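Local coordinates for ABC transporter periplasmic substrate-binding protein (Desulfovibrio alaskensis, PDB 5MY5) that probably captures tungstate selectively in the periplasm and delivers it to an ABC transporter for uptake into the cell, at residues Ile110-Val124 and Pro209-Phe221. The protein carries 2 engineered substitutions. Residues are numbered along the deposited sequence; the frame is centred on the assembly and turned at random.
Sequences IGPAADPAGVKGMTV and PLKILVEGDKILF
Leu213 divides its two methyls between the end of strand 100-112 and the loop that follows. Leu213 CD1 packs on Gly111 CA at 3.6 Å. It also lies 3.8 Å from Asp115 OD1, the Leu213 and Asp115 side chains passing in opposite directions. With CD1 anti to CA (chi2 172°), CD2 branches off to the other partner, the aliphatic stem of Lys120, and these two side chains cross at about a right angle. Leu213 O accepts Gly121 N at 3.1 Å. Asp115 shapes the loop beside it: OD1 accepts Val119 N and OD2 accepts Lys120 N, both on their syn sides, and OD1 is also bonded to Tyr189 OH.

Next to this lies antiparallel sheet. Gly111 and Lys211 form a hydrogen-bonded pair, with Gly111 N to Lys211 O at 3.0 Å. The return bond, Lys211 N to Gly111 O, is 2.8 Å. Ile110 and Leu210 cross at about a right angle, CD1 to CD1; the Ile110 side chain also touches Tyr197 of helix 194-203, whose OH bonds to Leu210 O. The CG of Lys211 lies against Ala113 CB. In this periplasmic binding protein fold strand 210-214 pairs with the end of the long strand 100-112, and Leu213 and Val214 sit across from the single Ile109, making a classic beta bulge.

Val214, the second bulge residue, puts its methyls on different parts of the loop and helix start. Its side chain crosses that of Val119 at about a right angle, Val214 CG2 to Val119 CG2 at 4.0 Å, while CG1 meets Val124 CG2. Val124 CG2 also meets Leu220 CD1 at 3.6 Å, with Ile219 CG2 and Asp217 CG around it. Asp217 OD2 takes Val124 N at 2.9 Å from well above the carboxylate plane (49° out), at the first turn of helix 124-133, where the negative charge may complement the helix dipole. Thr123, the N-cap, directs OG1 to Ala126 N.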
ATOM      1  N   ILE A 110      -2.943  12.921   8.169  1.00 16.92           N
ATOM      2  CA  ILE A 110      -4.237  13.424   8.693  1.00 17.35           C
ATOM      3  C   ILE A 110      -3.968  14.103  10.000  1.00 20.40           C
ATOM      4  O   ILE A 110      -2.925  13.888  10.657  1.00 18.54           O
ATOM      5  CB  ILE A 110      -5.308  12.371   8.778  1.00 19.16           C
ATOM      6  CG1 ILE A 110      -5.032  11.381   9.917  1.00 15.40           C
ATOM      7  CG2 ILE A 110      -5.421  11.688   7.452  1.00 17.42           C
ATOM      8  CD1 ILE A 110      -6.016  10.287  10.111  1.00 15.79           C
ATOM      9  N   GLY A 111      -4.885  14.994  10.382  1.00 17.81           N
ATOM     10  CA  GLY A 111      -4.769  15.702  11.652  1.00 19.85           C
ATOM     11  C   GLY A 111      -6.059  16.426  11.957  1.00 24.41           C
ATOM     12  O   GLY A 111      -7.003  16.407  11.100  1.00 21.46           O
ATOM     13  N   PRO A 112      -6.131  17.123  13.123  1.00 20.30           N
ATOM     14  CA  PRO A 112      -7.307  17.868  13.401  1.00 23.78           C
ATOM     15  C   PRO A 112      -7.664  18.865  12.317  1.00 23.47           C
ATOM     16  O   PRO A 112      -6.810  19.502  11.699  1.00 22.58           O
ATOM     17  CB  PRO A 112      -7.009  18.524  14.772  1.00 22.17           C
ATOM     18  CG  PRO A 112      -5.932  17.711  15.346  1.00 21.92           C
ATOM     19  CD  PRO A 112      -5.132  17.265  14.185  1.00 21.28           C
ATOM     20  N   ALA A 113      -8.977  19.018  12.100  1.00 25.26           N
ATOM     21  CA  ALA A 113      -9.447  20.017  11.115  1.00 30.45           C
ATOM     22  C   ALA A 113      -8.853  21.409  11.371  1.00 30.48           C
ATOM     23  O   ALA A 113      -8.522  22.106  10.440  1.00 32.21           O
ATOM     24  CB  ALA A 113     -10.993  20.098  11.096  1.00 31.63           C
ATOM     25  N   ALA A 114      -8.676  21.746  12.647  1.00 29.80           N
ATOM     26  CA  ALA A 114      -8.099  23.036  13.027  1.00 31.56           C
ATOM     27  C   ALA A 114      -6.614  23.146  12.685  1.00 37.16           C
ATOM     28  O   ALA A 114      -6.062  24.259  12.586  1.00 34.12           O
ATOM     29  CB  ALA A 114      -8.299  23.279  14.510  1.00 35.21           C
ATOM     30  N   ASP A 115      -5.936  21.992  12.567  1.00 32.79           N
ATOM     31  CA  ASP A 115      -4.581  21.937  12.059  1.00 25.16           C
ATOM     32  C   ASP A 115      -3.616  22.830  12.843  1.00 26.07           C
ATOM     33  O   ASP A 115      -3.047  23.818  12.318  1.00 24.18           O
ATOM     34  CB  ASP A 115      -4.655  22.305  10.597  1.00 22.48           C
ATOM     35  CG  ASP A 115      -3.361  22.205   9.874  1.00 22.14           C
ATOM     36  OD1 ASP A 115      -2.429  21.520  10.295  1.00 21.99           O
ATOM     37  OD2 ASP A 115      -3.224  22.727   8.752  1.00 24.65           O
ATOM     38  N   PRO A 116      -3.380  22.476  14.099  1.00 25.15           N
ATOM     39  CA  PRO A 116      -2.637  23.359  14.997  1.00 27.56           C
ATOM     40  C   PRO A 116      -1.205  23.640  14.549  1.00 27.93           C
ATOM     41  O   PRO A 116      -0.683  24.709  14.864  1.00 27.66           O
ATOM     42  CB  PRO A 116      -2.746  22.657  16.360  1.00 30.39           C
ATOM     43  CG  PRO A 116      -2.999  21.220  16.010  1.00 29.12           C
ATOM     44  CD  PRO A 116      -3.855  21.260  14.789  1.00 28.23           C
ATOM     45  N   ALA A 117      -0.551  22.766  13.759  1.00 23.49           N
ATOM     46  CA  ALA A 117       0.749  23.034  13.188  1.00 22.65           C
ATOM     47  C   ALA A 117       0.741  23.774  11.880  1.00 23.40           C
ATOM     48  O   ALA A 117       1.807  24.085  11.346  1.00 22.23           O
ATOM     49  CB  ALA A 117       1.540  21.688  13.034  1.00 24.33           C
ATOM     50  N   GLY A 118      -0.447  23.907  11.295  1.00 21.34           N
ATOM     51  CA  GLY A 118      -0.682  24.603  10.052  1.00 23.34           C
ATOM     52  C   GLY A 118       0.015  23.993   8.882  1.00 23.58           C
ATOM     53  O   GLY A 118       0.692  24.667   8.089  1.00 25.65           O
ATOM     54  N   VAL A 119      -0.172  22.666   8.742  1.00 21.38           N
ATOM     55  CA  VAL A 119       0.483  21.977   7.628  1.00 21.94           C
ATOM     56  C   VAL A 119      -0.353  21.702   6.354  1.00 22.55           C
ATOM     57  O   VAL A 119       0.184  21.177   5.384  1.00 22.49           O
ATOM     58  CB  VAL A 119       1.063  20.615   8.093  1.00 21.88           C
ATOM     59  CG1 VAL A 119       1.958  20.862   9.288  1.00 23.14           C
ATOM     60  CG2 VAL A 119      -0.028  19.601   8.375  1.00 23.49           C
ATOM     61  N   LYS A 120      -1.645  22.017   6.360  1.00 24.00           N
ATOM     62  CA  LYS A 120      -2.484  21.715   5.189  1.00 25.87           C
ATOM     63  C   LYS A 120      -1.882  22.247   3.925  1.00 28.54           C
ATOM     64  O   LYS A 120      -1.482  23.409   3.851  1.00 29.23           O
ATOM     65  CB  LYS A 120      -3.892  22.221   5.411  1.00 29.13           C
ATOM     66  CG  LYS A 120      -4.922  21.737   4.387  1.00 31.01           C
ATOM     67  CD  LYS A 120      -6.255  22.390   4.746  1.00 37.93           C
ATOM     68  CE  LYS A 120      -7.329  22.172   3.701  1.00 44.81           C
ATOM     69  NZ  LYS A 120      -8.122  20.958   3.973  1.00 44.97           N
ATOM     70  N   GLY A 121      -1.785  21.357   2.926  1.00 27.48           N
ATOM     71  CA  GLY A 121      -1.315  21.710   1.604  1.00 32.64           C
ATOM     72  C   GLY A 121       0.182  21.871   1.495  1.00 32.47           C
ATOM     73  O   GLY A 121       0.718  22.265   0.416  1.00 34.51           O
ATOM     74  N   MET A 122       0.918  21.538   2.578  1.00 24.69           N
ATOM     75  CA  MET A 122       2.360  21.534   2.452  1.00 26.92           C
ATOM     76  C   MET A 122       2.813  20.237   1.786  1.00 22.94           C
ATOM     77  O   MET A 122       2.041  19.299   1.723  1.00 26.62           O
ATOM     78  CB  MET A 122       3.007  21.606   3.855  1.00 24.94           C
ATOM     79  CG  MET A 122       2.975  22.980   4.504  1.00 24.04           C
ATOM     80  SD  MET A 122       3.859  22.940   6.101  1.00 26.90           S
ATOM     81  CE  MET A 122       3.958  24.691   6.551  1.00 24.13           C
ATOM     82  N   THR A 123       4.028  20.203   1.302  1.00 22.51           N
ATOM     83  CA  THR A 123       4.671  18.946   0.962  1.00 22.01           C
ATOM     84  C   THR A 123       4.900  18.099   2.228  1.00 20.27           C
ATOM     85  O   THR A 123       4.889  18.588   3.355  1.00 21.63           O
ATOM     86  CB  THR A 123       6.026  19.161   0.357  1.00 23.15           C
ATOM     87  OG1 THR A 123       6.872  19.732   1.353  1.00 24.11           O
ATOM     88  CG2 THR A 123       5.949  20.122  -0.881  1.00 24.63           C
ATOM     89  N   VAL A 124       5.057  16.817   2.034  1.00 22.34           N
ATOM     90  CA  VAL A 124       5.403  15.899   3.183  1.00 19.62           C
ATOM     91  C   VAL A 124       6.613  16.354   3.953  1.00 19.63           C
ATOM     92  O   VAL A 124       6.557  16.476   5.194  1.00 18.55           O
ATOM     93  CB  VAL A 124       5.664  14.446   2.667  1.00 20.09           C
ATOM     94  CG1 VAL A 124       6.349  13.540   3.708  1.00 22.35           C
ATOM     95  CG2 VAL A 124       4.347  13.860   2.301  1.00 22.03           C
ATOM     96  N   PRO A 209     -13.109  13.884  13.212  1.00 23.45           N
ATOM     97  CA  PRO A 209     -12.340  15.031  13.624  1.00 25.54           C
ATOM     98  C   PRO A 209     -11.018  15.232  12.981  1.00 26.78           C
ATOM     99  O   PRO A 209     -10.508  16.320  12.993  1.00 27.97           O
ATOM    100  CB  PRO A 209     -12.140  14.798  15.126  1.00 23.96           C
ATOM    101  CG  PRO A 209     -12.258  13.293  15.304  1.00 23.94           C
ATOM    102  CD  PRO A 209     -13.287  12.909  14.269  1.00 24.95           C
ATOM    103  N   LEU A 210     -10.462  14.173  12.368  1.00 21.07           N
ATOM    104  CA  LEU A 210      -9.207  14.216  11.662  1.00 21.08           C
ATOM    105  C   LEU A 210      -9.520  14.211  10.182  1.00 20.91           C
ATOM    106  O   LEU A 210     -10.341  13.437   9.735  1.00 21.15           O
ATOM    107  CB  LEU A 210      -8.367  12.976  11.981  1.00 20.00           C
ATOM    108  CG  LEU A 210      -8.014  12.742  13.433  1.00 21.30           C
ATOM    109  CD1 LEU A 210      -7.333  11.403  13.550  1.00 22.13           C
ATOM    110  CD2 LEU A 210      -7.205  13.932  14.031  1.00 22.84           C
ATOM    111  N   LYS A 211      -8.900  15.125   9.507  1.00 18.22           N
ATOM    112  CA  LYS A 211      -9.090  15.386   8.046  1.00 22.36           C
ATOM    113  C   LYS A 211      -7.793  15.088   7.319  1.00 20.48           C
ATOM    114  O   LYS A 211      -6.678  15.143   7.927  1.00 19.25           O
ATOM    115  CB  LYS A 211      -9.513  16.865   7.883  1.00 24.25           C
ATOM    116  CG  LYS A 211     -10.675  17.255   8.765  1.00 27.17           C
ATOM    117  CD  LYS A 211     -11.951  16.513   8.429  1.00 28.96           C
ATOM    118  CE  LYS A 211     -13.141  17.061   9.235  1.00 37.15           C
ATOM    119  NZ  LYS A 211     -14.404  16.247   9.121  1.00 37.07           N
ATOM    120  N   ILE A 212      -7.831  14.825   6.023  1.00 20.31           N
ATOM    121  CA  ILE A 212      -6.663  14.699   5.233  1.00 20.30           C
ATOM    122  C   ILE A 212      -6.039  16.068   5.047  1.00 19.78           C
ATOM    123  O   ILE A 212      -6.731  16.996   4.560  1.00 23.44           O
ATOM    124  CB  ILE A 212      -6.871  14.043   3.836  1.00 20.50           C
ATOM    125  CG1 ILE A 212      -7.395  12.590   4.017  1.00 22.45           C
ATOM    126  CG2 ILE A 212      -5.624  14.172   2.995  1.00 21.83           C
ATOM    127  CD1 ILE A 212      -7.831  12.010   2.678  1.00 23.20           C
ATOM    128  N   LEU A 213      -4.814  16.220   5.485  1.00 20.24           N
ATOM    129  CA  LEU A 213      -4.093  17.488   5.424  1.00 19.85           C
ATOM    130  C   LEU A 213      -2.920  17.503   4.513  1.00 23.60           C
ATOM    131  O   LEU A 213      -2.553  18.547   4.007  1.00 28.44           O
ATOM    132  CB  LEU A 213      -3.744  17.914   6.851  1.00 19.75           C
ATOM    133  CG  LEU A 213      -4.812  18.165   7.864  1.00 20.24           C
ATOM    134  CD1 LEU A 213      -4.357  18.395   9.298  1.00 23.19           C
ATOM    135  CD2 LEU A 213      -5.651  19.386   7.358  1.00 22.57           C
ATOM    136  N   VAL A 214      -2.286  16.354   4.226  1.00 19.95           N
ATOM    137  CA  VAL A 214      -1.202  16.321   3.303  1.00 20.00           C
ATOM    138  C   VAL A 214      -1.421  15.088   2.401  1.00 22.91           C
ATOM    139  O   VAL A 214      -1.589  14.026   2.953  1.00 21.75           O
ATOM    140  CB  VAL A 214       0.151  16.155   4.062  1.00 21.67           C
ATOM    141  CG1 VAL A 214       1.313  16.084   3.128  1.00 20.19           C
ATOM    142  CG2 VAL A 214       0.311  17.250   5.133  1.00 22.46           C
ATOM    143  N   GLU A 215      -1.393  15.272   1.073  1.00 24.42           N
ATOM    144  CA  GLU A 215      -1.674  14.191   0.092  1.00 22.77           C
ATOM    145  C   GLU A 215      -1.125  14.596  -1.240  1.00 27.65           C
ATOM    146  O   GLU A 215      -0.909  15.808  -1.480  1.00 25.25           O
ATOM    147  CB  GLU A 215      -3.204  13.880   0.039  1.00 25.76           C
ATOM    148  CG  GLU A 215      -4.052  14.995  -0.633  1.00 28.11           C
ATOM    149  CD  GLU A 215      -5.530  14.671  -0.721  1.00 31.91           C
ATOM    150  OE1 GLU A 215      -5.917  13.498  -0.872  1.00 31.53           O
ATOM    151  OE2 GLU A 215      -6.362  15.601  -0.619  1.00 33.32           O
ATOM    152  N   GLY A 216      -0.868  13.649  -2.127  1.00 24.02           N
ATOM    153  CA  GLY A 216      -0.485  13.858  -3.485  1.00 25.36           C
ATOM    154  C   GLY A 216       0.953  13.817  -3.784  1.00 24.72           C
ATOM    155  O   GLY A 216       1.379  13.627  -4.934  1.00 28.81           O
ATOM    156  N   ASP A 217       1.774  13.912  -2.732  1.00 25.36           N
ATOM    157  CA  ASP A 217       3.164  13.921  -2.912  1.00 22.97           C
ATOM    158  C   ASP A 217       3.638  12.574  -3.482  1.00 25.48           C
ATOM    159  O   ASP A 217       3.183  11.536  -2.992  1.00 24.57           O
ATOM    160  CB  ASP A 217       3.870  14.152  -1.573  1.00 24.99           C
ATOM    161  CG  ASP A 217       3.342  15.307  -0.831  1.00 25.78           C
ATOM    162  OD1 ASP A 217       2.202  15.293  -0.323  1.00 29.26           O
ATOM    163  OD2 ASP A 217       4.190  16.213  -0.677  1.00 30.19           O
ATOM    164  N   LYS A 218       4.561  12.549  -4.424  1.00 27.35           N
ATOM    165  CA  LYS A 218       4.989  11.268  -5.047  1.00 29.14           C
ATOM    166  C   LYS A 218       5.583  10.285  -4.026  1.00 22.33           C
ATOM    167  O   LYS A 218       5.441   9.059  -4.164  1.00 24.01           O
ATOM    168  CB  LYS A 218       6.043  11.539  -6.150  1.00 36.32           C
ATOM    169  CG  LYS A 218       6.648  10.314  -6.850  1.00 42.40           C
ATOM    170  CD  LYS A 218       7.986  10.583  -7.565  1.00 52.11           C
ATOM    171  CE  LYS A 218       7.853  11.105  -8.988  1.00 58.01           C
ATOM    172  NZ  LYS A 218       6.974  10.298  -9.890  1.00 60.59           N
ATOM    173  N   ILE A 219       6.252  10.778  -2.991  1.00 22.99           N
ATOM    174  CA  ILE A 219       6.813   9.931  -1.963  1.00 22.42           C
ATOM    175  C   ILE A 219       5.742   9.147  -1.214  1.00 23.22           C
ATOM    176  O   ILE A 219       6.079   8.133  -0.563  1.00 22.36           O
ATOM    177  CB  ILE A 219       7.684  10.749  -0.952  1.00 26.12           C
ATOM    178  CG1 ILE A 219       8.581   9.844  -0.110  1.00 29.09           C
ATOM    179  CG2 ILE A 219       6.837  11.613  -0.063  1.00 26.32           C
ATOM    180  CD1 ILE A 219       9.573  10.657   0.729  1.00 37.79           C
ATOM    181  N   LEU A 220       4.493   9.603  -1.242  1.00 20.64           N
ATOM    182  CA  LEU A 220       3.403   8.900  -0.589  1.00 18.31           C
ATOM    183  C   LEU A 220       2.757   7.753  -1.446  1.00 18.03           C
ATOM    184  O   LEU A 220       1.859   7.095  -0.982  1.00 18.56           O
ATOM    185  CB  LEU A 220       2.298   9.880  -0.181  1.00 20.12           C
ATOM    186  CG  LEU A 220       2.717  10.908   0.873  1.00 20.22           C
ATOM    187  CD1 LEU A 220       1.635  11.975   0.989  1.00 22.36           C
ATOM    188  CD2 LEU A 220       2.965  10.240   2.226  1.00 19.85           C
ATOM    189  N   PHE A 221       3.228   7.600  -2.659  1.00 18.01           N
ATOM    190  CA  PHE A 221       2.715   6.499  -3.512  1.00 19.32           C
ATOM    191  C   PHE A 221       3.127   5.121  -3.050  1.00 17.85           C
ATOM    192  O   PHE A 221       4.244   4.943  -2.571  1.00 19.11           O
ATOM    193  CB  PHE A 221       3.165   6.667  -4.947  1.00 20.13           C
ATOM    194  CG  PHE A 221       2.638   7.911  -5.650  1.00 25.10           C
ATOM    195  CD1 PHE A 221       1.727   8.797  -5.040  1.00 25.65           C
ATOM    196  CD2 PHE A 221       3.152   8.229  -6.938  1.00 31.68           C
ATOM    197  CE1 PHE A 221       1.275   9.938  -5.709  1.00 30.11           C
ATOM    198  CE2 PHE A 221       2.737   9.383  -7.579  1.00 30.10           C
ATOM    199  CZ  PHE A 221       1.791  10.227  -6.956  1.00 29.60           C
TER
HETATM  200  O   HOH W   1       0.620  17.847   0.203  1.00 40.16           O